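Long-range contact in PixA inclusion body protein (Burkholderia cenocepacia, PDB 4LZK), which is of unknown function but belongs to the PixA family of inclusion body proteins, which suggests a role in bacterial intracellular inclusions: residues 93-98 with 164-169. Numbering follows the deposited sequence.
Sequences SGDAAL and LYTRSQ
With CG set anti to the carbonyl carbon in both Leu98 (chi1 -61°) and Tyr165 (chi1 -71°), the two side chains meet on one face of the sheet, crossing at about a right angle, Leu98 CD1 lying 3.9 Å from Tyr165 CE2. Arg167 takes the other course: its CG is anti to the backbone N and the chain runs extended to NE, which carries NH1 to 3.1 Å from Ser93 O, near the guanidinium plane, while CB rests against Gly94 O. The antiparallel hydrogen-bonded pair Ala96 and Tyr165 closes the end of a ladder, where strand 96-105 begins and strand 154-167 runs out. Tyr165 N reaches Ala96 O at 2.8 Å in a nearly straight bond (174°), and Ala96 N returns to Tyr165 O at 3.0 Å. Asp95 CA adds a CA-H...O contact to Tyr165 O. The Asp95 and Thr166 side chains lie side by side, Asp95 OD1 3.4 Å from Thr166 CG2, but OD1 forms a salt bridge with Lys32 NZ and OD2 a hydrogen bond with Thr28 OG1. Arg167 NH2 hydrogen-bonds to Asn170 OD1 of its own chain and Glu120 O of a second subunit. Helix 28-34 packs on Leu164 through Thr28 and Ile31, and strand 172-186 flanks strand 154-167 opposite strand 96-105.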
loop_
_atom_site.group_PDB
_atom_site.type_symbol
_atom_site.label_atom_id
_atom_site.label_comp_id
_atom_site.label_asym_id
_atom_site.label_seq_id
_atom_site.Cartn_x
_atom_site.Cartn_y
_atom_site.Cartn_z
ATOM N N SER C 93 -1.383 12.415 25.223
ATOM C CA SER C 93 -1.184 12.126 26.677
ATOM C C SER C 93 0.118 12.804 27.231
ATOM O O SER C 93 0.253 12.976 28.394
ATOM C CB SER C 93 -1.144 10.628 26.925
ATOM O OG SER C 93 -0.021 10.037 26.351
ATOM N N GLY C 94 1.050 13.113 26.362
ATOM C CA GLY C 94 2.344 13.726 26.703
ATOM C C GLY C 94 2.518 14.990 25.891
ATOM O O GLY C 94 1.892 16.025 26.228
ATOM N N ASP C 95 3.267 14.923 24.799
ATOM C CA ASP C 95 3.183 16.014 23.807
ATOM C C ASP C 95 1.715 16.016 23.346
ATOM O O ASP C 95 1.048 14.976 23.395
ATOM C CB ASP C 95 4.024 15.781 22.547
ATOM C CG ASP C 95 5.518 15.458 22.805
ATOM O OD1 ASP C 95 6.108 16.017 23.754
ATOM O OD2 ASP C 95 6.112 14.676 21.959
ATOM N N ALA C 96 1.182 17.169 22.971
ATOM C CA ALA C 96 -0.188 17.207 22.397
ATOM C C ALA C 96 -0.065 17.960 21.066
ATOM O O ALA C 96 0.661 18.993 20.987
ATOM C CB ALA C 96 -1.093 17.945 23.289
ATOM N N ALA C 97 -0.734 17.479 20.037
ATOM C CA ALA C 97 -0.805 18.196 18.797
ATOM C C ALA C 97 -2.248 18.616 18.660
ATOM O O ALA C 97 -3.134 17.751 18.615
ATOM C CB ALA C 97 -0.439 17.312 17.657
ATOM N N LEU C 98 -2.497 19.905 18.657
ATOM C CA LEU C 98 -3.866 20.436 18.672
ATOM C C LEU C 98 -4.090 21.317 17.447
ATOM O O LEU C 98 -3.495 22.352 17.306
ATOM C CB LEU C 98 -4.061 21.240 19.924
ATOM C CG LEU C 98 -3.884 20.409 21.198
ATOM C CD1 LEU C 98 -3.940 21.355 22.362
ATOM C CD2 LEU C 98 -4.981 19.402 21.338
ATOM N N LEU C 164 1.922 22.400 18.566
ATOM C CA LEU C 164 2.565 21.302 19.230
ATOM C C LEU C 164 2.985 21.761 20.664
ATOM O O LEU C 164 3.803 22.699 20.840
ATOM C CB LEU C 164 3.741 20.865 18.392
ATOM C CG LEU C 164 4.265 19.483 18.596
ATOM C CD1 LEU C 164 5.321 19.169 17.606
ATOM C CD2 LEU C 164 4.821 19.279 19.964
ATOM N N TYR C 165 2.431 21.104 21.670
ATOM C CA TYR C 165 2.787 21.452 23.072
ATOM C C TYR C 165 3.624 20.343 23.638
ATOM O O TYR C 165 3.414 19.163 23.279
ATOM C CB TYR C 165 1.551 21.671 23.936
ATOM C CG TYR C 165 0.810 22.883 23.627
ATOM C CD1 TYR C 165 1.143 24.118 24.184
ATOM C CD2 TYR C 165 -0.241 22.833 22.728
ATOM C CE1 TYR C 165 0.435 25.249 23.860
ATOM C CE2 TYR C 165 -0.942 23.926 22.420
ATOM C CZ TYR C 165 -0.584 25.146 22.952
ATOM O OH TYR C 165 -1.320 26.224 22.563
ATOM N N THR C 166 4.635 20.666 24.464
ATOM C CA THR C 166 5.304 19.566 25.106
ATOM C C THR C 166 4.889 19.492 26.569
ATOM O O THR C 166 4.455 20.470 27.143
ATOM C CB THR C 166 6.860 19.610 25.053
ATOM O OG1 THR C 166 7.333 20.922 25.405
ATOM C CG2 THR C 166 7.357 19.187 23.690
ATOM N N ARG C 167 5.031 18.306 27.122
ATOM C CA ARG C 167 4.709 18.026 28.546
ATOM C C ARG C 167 5.978 18.161 29.295
ATOM O O ARG C 167 6.925 17.416 29.030
ATOM C CB ARG C 167 4.249 16.565 28.759
ATOM C CG ARG C 167 3.902 16.264 30.218
ATOM C CD ARG C 167 3.925 14.789 30.575
ATOM N NE ARG C 167 3.354 14.547 31.910
ATOM C CZ ARG C 167 2.083 14.211 32.148
ATOM N NH1 ARG C 167 1.244 14.014 31.122
ATOM N NH2 ARG C 167 1.654 14.018 33.407
ATOM N N SER C 168 6.026 19.116 30.195
ATOM C CA SER C 168 7.266 19.412 30.932
ATOM C C SER C 168 7.234 18.811 32.309
ATOM O O SER C 168 8.128 18.042 32.607
ATOM C CB SER C 168 7.530 20.913 31.041
ATOM O OG SER C 168 8.602 21.121 31.949
ATOM N N GLN C 169 6.262 19.162 33.167
ATOM C CA GLN C 169 6.128 18.423 34.455
ATOM C C GLN C 169 4.724 18.550 34.990
ATOM O O GLN C 169 4.393 19.456 35.815
ATOM C CB GLN C 169 7.076 18.948 35.540
ATOM C CG GLN C 169 8.507 18.475 35.442
ATOM C CD GLN C 169 9.464 19.651 35.490
ATOM O OE1 GLN C 169 9.809 20.096 36.563
ATOM N NE2 GLN C 169 9.876 20.161 34.318
#